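Extracellular protein 11-1 (Passalora fulva, PDB 6ZUS) is a secreted, zinc-binding avirulence effector of a fungal tomato pathogen that is probably recognised by plant resistance proteins. Local coordinates at residues Q95-D100 with T105-G110; Q16-G21 with A63-C68; P103-E106 with R112-D115; C99-Y104 with G131-D136. All blocks are in the same frame, centred on the assembly; numbering follows the deposited sequence.

Overall arrangement
Contacts 1, 3 and 4 gather round helix 101-109. The centres of contacts 1 and 3 lie 8 Å apart, those of 3 and 4 lie 9 Å apart, and those of 1 and 4 lie 10 Å apart. Contacts 1 and 3 overlap at Thr105 and Glu106. Contacts 3 and 4 are joined by Trp113 NE1, 2.9 Å from Gly131 O in a probable hydrogen bond. Contact 2 sits at the far end of the same four-stranded sheet that contact 4 reaches, its centre about 33 Å from that of contact 1. The zinc sites are not part of the helix cluster. In contact 2, the side chain of Arg18 is about 12 Å from a bound zinc ion.

Contact 1: Q95-D100 with T105-G110; sequences QWFDCD and TERVLG
Phe97 and Arg107 meet ring edge to guanidinium face. Phe97 CD2 stands 4.0 Å above the guanidinium plane of Arg107, offset toward its rim. Seen from the other partner, Arg107 NE lies at the edge of the phenyl ring, near the ring plane, 4.1 Å from Phe97 CD2. The two planes are 74° apart, so the groups are steeply turned against each other rather than parallel. A bend at chi3 (-53°) turns the end of the arginine to Asp98. There NH1 and NH2 share one acceptor, Asp98 O, which lies in the guanidinium plane. The NH1 bond measures 2.9 Å from Arg107 NH1 to Asp98 O and is the straighter of the two. The bond from Arg107 NH2 to Asp98 O is 3.1 Å and comes from well above the carbonyl plane. The carboxylate of Asp98 has another role. Its OD1 accepts from Asp100 N at 3.1 Å, an Asx turn that leads strand 96-98 into helix 101-109. Asp100 is the N-cap residue, but its side chain makes no capping bond. Next to the turn, Cys99 is tied to Cys47 by a disulfide. Arg107 NE forms a salt bridge with Asp45.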
loop_
_atom_site.group_PDB
_atom_site.type_symbol
_atom_site.label_atom_id
_atom_site.label_comp_id
_atom_site.label_asym_id
_atom_site.label_seq_id
_atom_site.Cartn_x
_atom_site.Cartn_y
_atom_site.Cartn_z
ATOM N N GLN A 95 -8.992 -3.582 -23.014
ATOM C CA GLN A 95 -9.144 -2.193 -22.512
ATOM C C GLN A 95 -7.811 -1.662 -22.002
ATOM O O GLN A 95 -6.880 -2.456 -21.772
ATOM C CB GLN A 95 -10.209 -2.123 -21.410
ATOM C CG GLN A 95 -9.822 -2.770 -20.088
ATOM C CD GLN A 95 -10.963 -2.751 -19.094
ATOM O OE1 GLN A 95 -11.652 -1.728 -18.913
ATOM N NE2 GLN A 95 -11.189 -3.900 -18.475
ATOM N N TRP A 96 -7.753 -0.346 -21.853
ATOM C CA TRP A 96 -6.610 0.402 -21.295
ATOM C C TRP A 96 -6.646 0.440 -19.760
ATOM O O TRP A 96 -7.742 0.653 -19.120
ATOM C CB TRP A 96 -6.572 1.821 -21.835
ATOM C CG TRP A 96 -6.310 1.864 -23.303
ATOM C CD1 TRP A 96 -7.211 1.924 -24.338
ATOM C CD2 TRP A 96 -5.001 1.870 -23.878
ATOM N NE1 TRP A 96 -6.536 1.954 -25.529
ATOM C CE2 TRP A 96 -5.181 1.925 -25.278
ATOM C CE3 TRP A 96 -3.710 1.828 -23.336
ATOM C CZ2 TRP A 96 -4.093 1.931 -26.138
ATOM C CZ3 TRP A 96 -2.637 1.842 -24.190
ATOM C CH2 TRP A 96 -2.835 1.890 -25.575
ATOM N N PHE A 97 -5.442 0.407 -19.202
ATOM C CA PHE A 97 -5.137 0.529 -17.749
ATOM C C PHE A 97 -4.117 1.640 -17.560
ATOM O O PHE A 97 -3.111 1.751 -18.290
ATOM C CB PHE A 97 -4.610 -0.798 -17.192
ATOM C CG PHE A 97 -5.661 -1.875 -17.179
ATOM C CD1 PHE A 97 -5.946 -2.614 -18.326
ATOM C CD2 PHE A 97 -6.365 -2.168 -16.017
ATOM C CE1 PHE A 97 -6.905 -3.616 -18.308
ATOM C CE2 PHE A 97 -7.331 -3.163 -16.008
ATOM C CZ PHE A 97 -7.624 -3.866 -17.162
ATOM N N ASP A 98 -4.419 2.500 -16.606
ATOM C CA ASP A 98 -3.454 3.505 -16.133
ATOM C C ASP A 98 -2.543 2.837 -15.099
ATOM O O ASP A 98 -3.046 2.407 -14.061
ATOM C CB ASP A 98 -4.195 4.709 -15.574
ATOM C CG ASP A 98 -3.314 5.919 -15.316
ATOM O OD1 ASP A 98 -2.051 5.788 -15.411
ATOM O OD2 ASP A 98 -3.917 7.012 -15.048
ATOM N N CYS A 99 -1.246 2.808 -15.372
ATOM C CA CYS A 99 -0.253 2.140 -14.501
ATOM C C CYS A 99 0.482 3.153 -13.610
ATOM O O CYS A 99 1.376 2.715 -12.887
ATOM C CB CYS A 99 0.737 1.327 -15.316
ATOM S SG CYS A 99 -0.022 0.085 -16.415
ATOM N N ASP A 100 0.049 4.416 -13.593
ATOM C CA ASP A 100 0.573 5.440 -12.650
ATOM C C ASP A 100 0.347 4.953 -11.222
ATOM O O ASP A 100 -0.597 4.175 -10.995
ATOM C CB ASP A 100 -0.069 6.813 -12.886
ATOM C CG ASP A 100 0.487 7.514 -14.160
ATOM O OD1 ASP A 100 1.394 6.926 -14.879
ATOM O OD2 ASP A 100 0.031 8.660 -14.462
ATOM N N THR A 105 -2.096 1.556 -7.343
ATOM C CA THR A 105 -2.185 1.281 -5.883
ATOM C C THR A 105 -3.645 1.068 -5.495
ATOM O O THR A 105 -3.990 0.101 -4.776
ATOM C CB THR A 105 -1.534 2.400 -5.053
ATOM O OG1 THR A 105 -0.174 2.530 -5.481
ATOM C CG2 THR A 105 -1.689 2.079 -3.577
ATOM N N GLU A 106 -4.527 1.937 -5.967
ATOM C CA GLU A 106 -5.970 1.833 -5.611
ATOM C C GLU A 106 -6.580 0.527 -6.137
ATOM O O GLU A 106 -7.358 -0.086 -5.370
ATOM C CB GLU A 106 -6.713 3.075 -6.084
ATOM C CG GLU A 106 -6.313 4.278 -5.302
ATOM C CD GLU A 106 -7.065 5.544 -5.689
ATOM O OE1 GLU A 106 -7.696 5.506 -6.792
ATOM O OE2 GLU A 106 -7.097 6.532 -4.876
ATOM N N ARG A 107 -6.184 0.057 -7.336
ATOM C CA ARG A 107 -6.659 -1.262 -7.866
ATOM C C ARG A 107 -6.117 -2.430 -7.033
ATOM O O ARG A 107 -6.883 -3.344 -6.712
ATOM C CB ARG A 107 -6.318 -1.443 -9.347
ATOM C CG ARG A 107 -7.081 -0.462 -10.245
ATOM C CD ARG A 107 -7.029 -0.906 -11.700
ATOM N NE ARG A 107 -5.658 -1.132 -12.161
ATOM C CZ ARG A 107 -4.861 -0.199 -12.668
ATOM N NH1 ARG A 107 -5.319 1.015 -12.892
ATOM N NH2 ARG A 107 -3.624 -0.510 -13.031
ATOM N N VAL A 108 -4.845 -2.395 -6.678
ATOM C CA VAL A 108 -4.154 -3.535 -6.026
ATOM C C VAL A 108 -4.537 -3.606 -4.536
ATOM O O VAL A 108 -4.737 -4.737 -4.043
ATOM C CB VAL A 108 -2.636 -3.397 -6.273
ATOM C CG1 VAL A 108 -1.815 -4.265 -5.341
ATOM C CG2 VAL A 108 -2.341 -3.686 -7.745
ATOM N N LEU A 109 -4.523 -2.481 -3.802
ATOM C CA LEU A 109 -4.806 -2.432 -2.350
ATOM C C LEU A 109 -6.307 -2.223 -2.097
ATOM O O LEU A 109 -6.775 -2.580 -0.976
ATOM C CB LEU A 109 -3.967 -1.338 -1.663
ATOM C CG LEU A 109 -2.606 -1.800 -1.131
ATOM C CD1 LEU A 109 -1.708 -2.297 -2.249
ATOM C CD2 LEU A 109 -1.882 -0.732 -0.333
ATOM N N GLY A 110 -7.050 -1.609 -3.027
ATOM C CA GLY A 110 -8.517 -1.469 -2.894
ATOM C C GLY A 110 -8.932 -0.362 -1.956
ATOM O O GLY A 110 -10.107 -0.370 -1.493
#

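Contact 2: Q16-G21 with A63-C68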
loop_
_atom_site.group_PDB
_atom_site.type_symbol
_atom_site.label_atom_id
_atom_site.label_comp_id
_atom_site.label_asym_id
_atom_site.label_seq_id
_atom_site.Cartn_x
_atom_site.Cartn_y
_atom_site.Cartn_z
ATOM N N GLN A 16 -5.973 3.574 10.147
ATOM C CA GLN A 16 -5.806 4.548 11.243
ATOM C C GLN A 16 -7.143 4.649 11.969
ATOM O O GLN A 16 -8.190 4.919 11.339
ATOM C CB GLN A 16 -5.354 5.915 10.720
ATOM C CG GLN A 16 -5.122 6.949 11.845
ATOM C CD GLN A 16 -4.614 8.278 11.334
ATOM O OE1 GLN A 16 -4.220 8.417 10.141
ATOM N NE2 GLN A 16 -4.691 9.248 12.229
ATOM N N PHE A 17 -7.127 4.455 13.263
ATOM C CA PHE A 17 -8.357 4.545 14.095
ATOM C C PHE A 17 -8.025 4.939 15.541
ATOM O O PHE A 17 -6.862 4.922 15.953
ATOM C CB PHE A 17 -9.092 3.217 14.042
ATOM C CG PHE A 17 -8.278 2.023 14.476
ATOM C CD1 PHE A 17 -7.392 1.385 13.617
ATOM C CD2 PHE A 17 -8.395 1.539 15.785
ATOM C CE1 PHE A 17 -6.626 0.300 14.037
ATOM C CE2 PHE A 17 -7.663 0.437 16.195
ATOM C CZ PHE A 17 -6.797 -0.198 15.318
ATOM N N ARG A 18 -9.053 5.328 16.295
ATOM C CA ARG A 18 -8.877 5.769 17.705
ATOM C C ARG A 18 -9.363 4.640 18.614
ATOM O O ARG A 18 -10.341 3.945 18.248
ATOM C CB ARG A 18 -9.631 7.070 18.031
ATOM C CG ARG A 18 -9.535 8.184 16.996
ATOM C CD ARG A 18 -8.167 8.791 16.775
ATOM N NE ARG A 18 -8.280 9.867 15.788
ATOM C CZ ARG A 18 -7.422 10.104 14.782
ATOM N NH1 ARG A 18 -6.347 9.356 14.615
ATOM N NH2 ARG A 18 -7.656 11.099 13.935
ATOM N N ILE A 19 -8.716 4.492 19.767
ATOM C CA ILE A 19 -9.087 3.492 20.793
ATOM C C ILE A 19 -9.124 4.193 22.142
ATOM O O ILE A 19 -8.536 5.268 22.324
ATOM C CB ILE A 19 -8.111 2.294 20.777
ATOM C CG1 ILE A 19 -6.724 2.717 21.275
ATOM C CG2 ILE A 19 -8.059 1.631 19.377
ATOM C CD1 ILE A 19 -5.796 1.564 21.553
ATOM N N PRO A 20 -9.808 3.594 23.138
ATOM C CA PRO A 20 -9.815 4.155 24.496
ATOM C C PRO A 20 -8.377 4.318 25.021
ATOM O O PRO A 20 -7.534 3.408 24.763
ATOM C CB PRO A 20 -10.578 3.087 25.281
ATOM C CG PRO A 20 -11.481 2.455 24.285
ATOM C CD PRO A 20 -10.658 2.400 23.010
ATOM N N GLY A 21 -8.092 5.443 25.692
ATOM C CA GLY A 21 -6.732 5.743 26.204
ATOM C C GLY A 21 -6.182 4.672 27.156
ATOM O O GLY A 21 -4.961 4.590 27.291
ATOM N N ALA A 63 -0.074 6.509 19.604
ATOM C CA ALA A 63 0.245 7.816 20.220
ATOM C C ALA A 63 -1.027 8.328 20.881
ATOM O O ALA A 63 -2.103 8.127 20.335
ATOM C CB ALA A 63 0.764 8.790 19.175
ATOM N N PRO A 64 -0.929 8.974 22.065
ATOM C CA PRO A 64 -2.090 9.617 22.674
ATOM C C PRO A 64 -2.508 10.721 21.705
ATOM O O PRO A 64 -1.645 11.376 21.126
ATOM C CB PRO A 64 -1.525 10.158 24.005
ATOM C CG PRO A 64 -0.052 10.463 23.666
ATOM C CD PRO A 64 0.307 9.222 22.848
ATOM N N CYS A 65 -3.810 10.907 21.542
ATOM C CA CYS A 65 -4.384 11.920 20.633
ATOM C C CYS A 65 -4.775 13.171 21.461
ATOM O O CYS A 65 -5.715 13.056 22.281
ATOM C CB CYS A 65 -5.520 11.258 19.883
ATOM S SG CYS A 65 -6.397 12.434 18.835
ATOM N N SER A 66 -4.043 14.294 21.323
ATOM C CA SER A 66 -4.276 15.550 22.098
ATOM C C SER A 66 -5.709 16.049 21.856
ATOM O O SER A 66 -6.280 16.580 22.800
ATOM C CB SER A 66 -3.259 16.707 21.846
ATOM O OG SER A 66 -1.913 16.303 22.093
ATOM N N ASP A 67 -6.244 15.921 20.629
ATOM C CA ASP A 67 -7.558 16.506 20.211
ATOM C C ASP A 67 -8.731 15.624 20.660
ATOM O O ASP A 67 -9.864 16.082 20.573
ATOM C CB ASP A 67 -7.653 16.689 18.694
ATOM C CG ASP A 67 -6.710 17.753 18.170
ATOM O OD1 ASP A 67 -6.306 18.631 18.973
ATOM O OD2 ASP A 67 -6.344 17.664 16.974
ATOM N N CYS A 68 -8.471 14.375 21.036
ATOM C CA CYS A 68 -9.491 13.336 21.331
ATOM C C CYS A 68 -9.829 13.425 22.819
ATOM O O CYS A 68 -9.017 13.906 23.604
ATOM C CB CYS A 68 -8.974 11.943 20.960
ATOM S SG CYS A 68 -8.517 11.705 19.202
#
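Arg18 comes against Cys68 through chi1 at -44°, which sets CG beside the backbone N, and a bend at chi2 (-65°). This holds for one of the two modelled conformers. Cys68 answers with its SG beside its own backbone N, chi1 -60°. Arg18 CD then lies 3.8 Å from Cys68 SG, and Arg18 NE lies 3.9 Å from the same sulfur. Cys65 SG is farther off, 4.4 Å from Arg18 NE. Both sulfurs approach the guanidinium group obliquely. They belong to one disulfide, Cys65 SG to Cys68 SG at 2.3 Å. This bond closes a type I beta turn from Cys65 to Cys68, whose backbone bond runs from Cys68 N to Cys65 O at 3.3 Å. The turn follows strand 57-64 and projects beside the end of strand 6-20. The two strands are not neighbours in the antiparallel sheet, because strand 71-86 runs between them. It pairs with Phe17 and Ile19 on one side and with Ala63 and Cys65 on the other. Arg18 therefore reaches over the middle strand at Thr73, against which Cys65 also packs. The side chain of His15, a residue that binds zinc in a structure of this protein, lies about 9 Å from that of Arg18.

Contact 3: P103-E106 with R112-D115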
loop_
_atom_site.group_PDB
_atom_site.type_symbol
_atom_site.label_atom_id
_atom_site.label_comp_id
_atom_site.label_asym_id
_atom_site.label_seq_id
_atom_site.Cartn_x
_atom_site.Cartn_y
_atom_site.Cartn_z
ATOM N N PRO A 103 -3.577 5.193 -9.492
ATOM C CA PRO A 103 -4.618 4.248 -9.916
ATOM C C PRO A 103 -4.176 2.801 -9.665
ATOM O O PRO A 103 -5.039 2.003 -9.259
ATOM C CB PRO A 103 -4.874 4.564 -11.413
ATOM C CG PRO A 103 -3.670 5.339 -11.850
ATOM C CD PRO A 103 -3.170 6.076 -10.612
ATOM N N TYR A 104 -2.908 2.477 -9.969
ATOM C CA TYR A 104 -2.367 1.109 -9.755
ATOM C C TYR A 104 -2.563 0.720 -8.279
ATOM O O TYR A 104 -3.094 -0.351 -7.981
ATOM C CB TYR A 104 -0.906 1.013 -10.183
ATOM C CG TYR A 104 -0.222 -0.244 -9.722
ATOM C CD1 TYR A 104 -0.396 -1.474 -10.353
ATOM C CD2 TYR A 104 0.642 -0.217 -8.644
ATOM C CE1 TYR A 104 0.216 -2.636 -9.895
ATOM C CE2 TYR A 104 1.259 -1.362 -8.169
ATOM C CZ TYR A 104 1.056 -2.578 -8.788
ATOM O OH TYR A 104 1.688 -3.663 -8.255
ATOM N N THR A 105 -2.096 1.556 -7.343
ATOM C CA THR A 105 -2.185 1.281 -5.883
ATOM C C THR A 105 -3.645 1.068 -5.495
ATOM O O THR A 105 -3.990 0.101 -4.776
ATOM C CB THR A 105 -1.534 2.400 -5.053
ATOM O OG1 THR A 105 -0.174 2.530 -5.481
ATOM C CG2 THR A 105 -1.689 2.079 -3.577
ATOM N N GLU A 106 -4.527 1.937 -5.967
ATOM C CA GLU A 106 -5.970 1.833 -5.611
ATOM C C GLU A 106 -6.580 0.527 -6.137
ATOM O O GLU A 106 -7.358 -0.086 -5.370
ATOM C CB GLU A 106 -6.713 3.075 -6.084
ATOM C CG GLU A 106 -6.313 4.278 -5.302
ATOM C CD GLU A 106 -7.065 5.544 -5.689
ATOM O OE1 GLU A 106 -7.696 5.506 -6.792
ATOM O OE2 GLU A 106 -7.097 6.532 -4.876
ATOM N N ARG A 112 -8.316 4.129 -1.036
ATOM C CA ARG A 112 -7.928 5.468 -1.547
ATOM C C ARG A 112 -6.441 5.762 -1.273
ATOM O O ARG A 112 -6.003 5.669 -0.085
ATOM C CB ARG A 112 -8.755 6.539 -0.861
ATOM C CG ARG A 112 -8.485 7.907 -1.447
ATOM C CD ARG A 112 -9.370 8.941 -0.800
ATOM N NE ARG A 112 -8.813 10.242 -1.156
ATOM C CZ ARG A 112 -9.352 11.417 -0.823
ATOM N NH1 ARG A 112 -10.489 11.448 -0.142
ATOM N NH2 ARG A 112 -8.741 12.548 -1.168
ATOM N N TRP A 113 -5.732 6.205 -2.298
ATOM C CA TRP A 113 -4.272 6.507 -2.236
ATOM C C TRP A 113 -4.069 7.944 -1.783
ATOM O O TRP A 113 -4.853 8.822 -2.179
ATOM C CB TRP A 113 -3.656 6.246 -3.605
ATOM C CG TRP A 113 -2.252 6.724 -3.846
ATOM C CD1 TRP A 113 -1.129 5.975 -3.829
ATOM C CD2 TRP A 113 -1.849 8.053 -4.229
ATOM N NE1 TRP A 113 -0.039 6.754 -4.146
ATOM C CE2 TRP A 113 -0.463 8.015 -4.466
ATOM C CE3 TRP A 113 -2.536 9.249 -4.473
ATOM C CZ2 TRP A 113 0.269 9.145 -4.850
ATOM C CZ3 TRP A 113 -1.815 10.351 -4.902
ATOM C CH2 TRP A 113 -0.429 10.291 -5.093
ATOM N N TYR A 114 -3.022 8.166 -0.990
ATOM C CA TYR A 114 -2.592 9.511 -0.543
ATOM C C TYR A 114 -1.095 9.619 -0.816
ATOM O O TYR A 114 -0.338 8.749 -0.382
ATOM C CB TYR A 114 -2.889 9.756 0.945
ATOM C CG TYR A 114 -4.342 9.967 1.275
ATOM C CD1 TYR A 114 -5.193 8.886 1.445
ATOM C CD2 TYR A 114 -4.878 11.257 1.366
ATOM C CE1 TYR A 114 -6.528 9.074 1.734
ATOM C CE2 TYR A 114 -6.225 11.454 1.637
ATOM C CZ TYR A 114 -7.046 10.362 1.837
ATOM O OH TYR A 114 -8.365 10.540 2.134
ATOM N N ASP A 115 -0.714 10.718 -1.474
ATOM C CA ASP A 115 0.700 11.121 -1.650
ATOM C C ASP A 115 1.349 11.135 -0.253
ATOM O O ASP A 115 0.680 11.575 0.715
ATOM C CB ASP A 115 0.806 12.485 -2.356
ATOM C CG ASP A 115 2.225 12.749 -2.879
ATOM O OD1 ASP A 115 3.137 12.821 -2.063
ATOM O OD2 ASP A 115 2.423 12.676 -4.091
HETATM O O HOH W 1 -6.691 9.079 -4.199
#
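The chain folds back after helix 101-109, and the returning loop 112-115 is held to the helix through Glu106 and Trp113. Glu106 OE2 accepts from Trp113 N at 2.9 Å. The bond is nearly straight, with an N-H...O angle of 177°, and uses the anti lone pair of the carboxylate oxygen. A water reinforces it by donating to both Glu106 OE2 and Trp113 O, at 2.7 Å from each. Lys102 gives the same oxygen a long, weak ion pair. Arg112 NE is 5.5 Å from Glu106 OE2, close enough perhaps to add to the pull on the negative charge, though the charged atoms do not touch. Beyond the polar link, Glu106 CG packs on Trp113 CB at 3.7 Å. The loop also runs beside the outer strand 127-138 of the antiparallel sheet, since Arg112 and Tyr114 both bond through the backbone to Ser129. It thus lies between helix and sheet edge. The indole of Trp113 lies at this joint. Its CG is anti to the backbone N (chi1 169°), which sets the ring beside Thr105. Trp113 CD1 meets Thr105 CB at 3.8 Å, the two side chains crossing at about a right angle. Thr105 OG1 is taken up by Val101 O, one turn back in the helix. The neighbouring ring atom, Trp113 NE1, donates to Gly131 O.

Contact 4: C99-Y104 with G131-D136; sequences CDVKPY and GFISND
The first turn of helix 101-109 rests on the outer strand of the four-stranded antiparallel sheet, with Val101 set against Gly131 and Ile133. Val101 presents both methyls. CG1 goes to Ile133 and CG2 to the backbone of Gly131. Val101 CG1 meets Ile133 CG1 at 3.6 Å, and the side chains cross at about a right angle. Ile133 reaches this point because its CG1 stands beside the backbone N, chi1 -57°. The same Val101 CG1 lies 4.2 Å from Ile133 N, so it covers the strand backbone as well as the side chain. Val101 CG2 touches Gly131 O at 3.7 Å, an oxygen already engaged by Trp113. The backbones come close here, with Val101 CA 5.9 Å from Gly131 CA. Gly131 has no side chain to stand between strand and helix, and its CA also packs against Thr105 OG1. In the helix itself, Tyr104 N donates to Asp100 O at 3.0 Å. Lys7 of the neighbouring strand 6-20 touches both Val101 and Ile133, while its NZ bonds to Cys99 O. Farther along, the strand turns a corner at Ser134. There Ser134 and Asn135 both face Ala8 in a classic beta bulge. A short helix laid on an antiparallel sheet of four strands in the order 2-3-1-4 is consistent with the LARS fold of fungal avirulence effectors.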
loop_
_atom_site.group_PDB
_atom_site.type_symbol
_atom_site.label_atom_id
_atom_site.label_comp_id
_atom_site.label_asym_id
_atom_site.label_seq_id
_atom_site.Cartn_x
_atom_site.Cartn_y
_atom_site.Cartn_z
ATOM N N CYS A 99 -1.246 2.808 -15.372
ATOM C CA CYS A 99 -0.253 2.140 -14.501
ATOM C C CYS A 99 0.482 3.153 -13.610
ATOM O O CYS A 99 1.376 2.715 -12.887
ATOM C CB CYS A 99 0.737 1.327 -15.316
ATOM S SG CYS A 99 -0.022 0.085 -16.415
ATOM N N ASP A 100 0.049 4.416 -13.593
ATOM C CA ASP A 100 0.573 5.440 -12.650
ATOM C C ASP A 100 0.347 4.953 -11.222
ATOM O O ASP A 100 -0.597 4.175 -10.995
ATOM C CB ASP A 100 -0.069 6.813 -12.886
ATOM C CG ASP A 100 0.487 7.514 -14.160
ATOM O OD1 ASP A 100 1.394 6.926 -14.879
ATOM O OD2 ASP A 100 0.031 8.660 -14.462
ATOM N N VAL A 101 1.185 5.382 -10.296
ATOM C CA VAL A 101 1.205 4.771 -8.940
ATOM C C VAL A 101 -0.163 4.974 -8.275
ATOM O O VAL A 101 -0.631 4.040 -7.599
ATOM C CB VAL A 101 2.355 5.250 -8.032
ATOM C CG1 VAL A 101 3.694 4.874 -8.627
ATOM C CG2 VAL A 101 2.279 6.733 -7.750
ATOM N N LYS A 102 -0.832 6.101 -8.448
ATOM C CA LYS A 102 -2.132 6.299 -7.758
ATOM C C LYS A 102 -3.179 5.263 -8.195
ATOM O O LYS A 102 -3.682 4.492 -7.363
ATOM C CB LYS A 102 -2.611 7.726 -7.953
ATOM C CG LYS A 102 -4.020 7.961 -7.476
ATOM C CD LYS A 102 -4.396 9.394 -7.771
ATOM C CE LYS A 102 -5.658 9.892 -7.117
ATOM N NZ LYS A 102 -6.744 8.916 -7.246
ATOM N N PRO A 103 -3.577 5.193 -9.492
ATOM C CA PRO A 103 -4.618 4.248 -9.916
ATOM C C PRO A 103 -4.176 2.801 -9.665
ATOM O O PRO A 103 -5.039 2.003 -9.259
ATOM C CB PRO A 103 -4.874 4.564 -11.413
ATOM C CG PRO A 103 -3.670 5.339 -11.850
ATOM C CD PRO A 103 -3.170 6.076 -10.612
ATOM N N TYR A 104 -2.908 2.477 -9.969
ATOM C CA TYR A 104 -2.367 1.109 -9.755
ATOM C C TYR A 104 -2.563 0.720 -8.279
ATOM O O TYR A 104 -3.094 -0.351 -7.981
ATOM C CB TYR A 104 -0.906 1.013 -10.183
ATOM C CG TYR A 104 -0.222 -0.244 -9.722
ATOM C CD1 TYR A 104 -0.396 -1.474 -10.353
ATOM C CD2 TYR A 104 0.642 -0.217 -8.644
ATOM C CE1 TYR A 104 0.216 -2.636 -9.895
ATOM C CE2 TYR A 104 1.259 -1.362 -8.169
ATOM C CZ TYR A 104 1.056 -2.578 -8.788
ATOM O OH TYR A 104 1.688 -3.663 -8.255
ATOM N N GLY A 131 1.527 4.549 -2.138
ATOM C CA GLY A 131 2.306 3.908 -3.222
ATOM C C GLY A 131 3.242 4.940 -3.793
ATOM O O GLY A 131 2.783 6.067 -4.102
ATOM N N PHE A 132 4.510 4.590 -3.919
ATOM C CA PHE A 132 5.487 5.479 -4.586
ATOM C C PHE A 132 6.545 4.619 -5.292
ATOM O O PHE A 132 6.824 3.483 -4.898
ATOM C CB PHE A 132 6.036 6.480 -3.553
ATOM C CG PHE A 132 6.796 5.848 -2.418
ATOM C CD1 PHE A 132 8.152 5.560 -2.552
ATOM C CD2 PHE A 132 6.183 5.617 -1.185
ATOM C CE1 PHE A 132 8.852 4.982 -1.501
ATOM C CE2 PHE A 132 6.898 5.067 -0.134
ATOM C CZ PHE A 132 8.224 4.745 -0.296
ATOM N N ILE A 133 7.135 5.209 -6.317
ATOM C CA ILE A 133 8.199 4.539 -7.108
ATOM C C ILE A 133 9.445 4.399 -6.232
ATOM O O ILE A 133 9.977 5.407 -5.733
ATOM C CB ILE A 133 8.482 5.282 -8.417
ATOM C CG1 ILE A 133 7.222 5.409 -9.270
ATOM C CG2 ILE A 133 9.614 4.583 -9.145
ATOM C CD1 ILE A 133 7.367 6.360 -10.437
ATOM N N SER A 134 9.946 3.188 -6.087
ATOM C CA SER A 134 11.180 2.925 -5.325
ATOM C C SER A 134 12.357 2.607 -6.289
ATOM O O SER A 134 13.556 2.656 -5.835
ATOM C CB SER A 134 10.950 1.862 -4.315
ATOM O OG SER A 134 10.529 0.663 -4.898
ATOM N N ASN A 135 12.081 2.335 -7.566
ATOM C CA ASN A 135 13.132 2.017 -8.588
ATOM C C ASN A 135 12.519 2.208 -9.986
ATOM O O ASN A 135 11.431 1.724 -10.174
ATOM C CB ASN A 135 13.724 0.635 -8.289
ATOM C CG ASN A 135 15.006 0.334 -9.049
ATOM O OD1 ASN A 135 15.491 1.178 -9.800
ATOM N ND2 ASN A 135 15.536 -0.864 -8.859
ATOM N N ASP A 136 13.118 2.960 -10.916
ATOM C CA ASP A 136 12.578 3.018 -12.312
ATOM C C ASP A 136 13.515 2.290 -13.292
ATOM O O ASP A 136 14.615 1.865 -12.916
ATOM C CB ASP A 136 12.188 4.436 -12.761
ATOM C CG ASP A 136 10.953 4.481 -13.682
ATOM O OD1 ASP A 136 10.853 3.602 -14.581
ATOM O OD2 ASP A 136 10.068 5.382 -13.501
#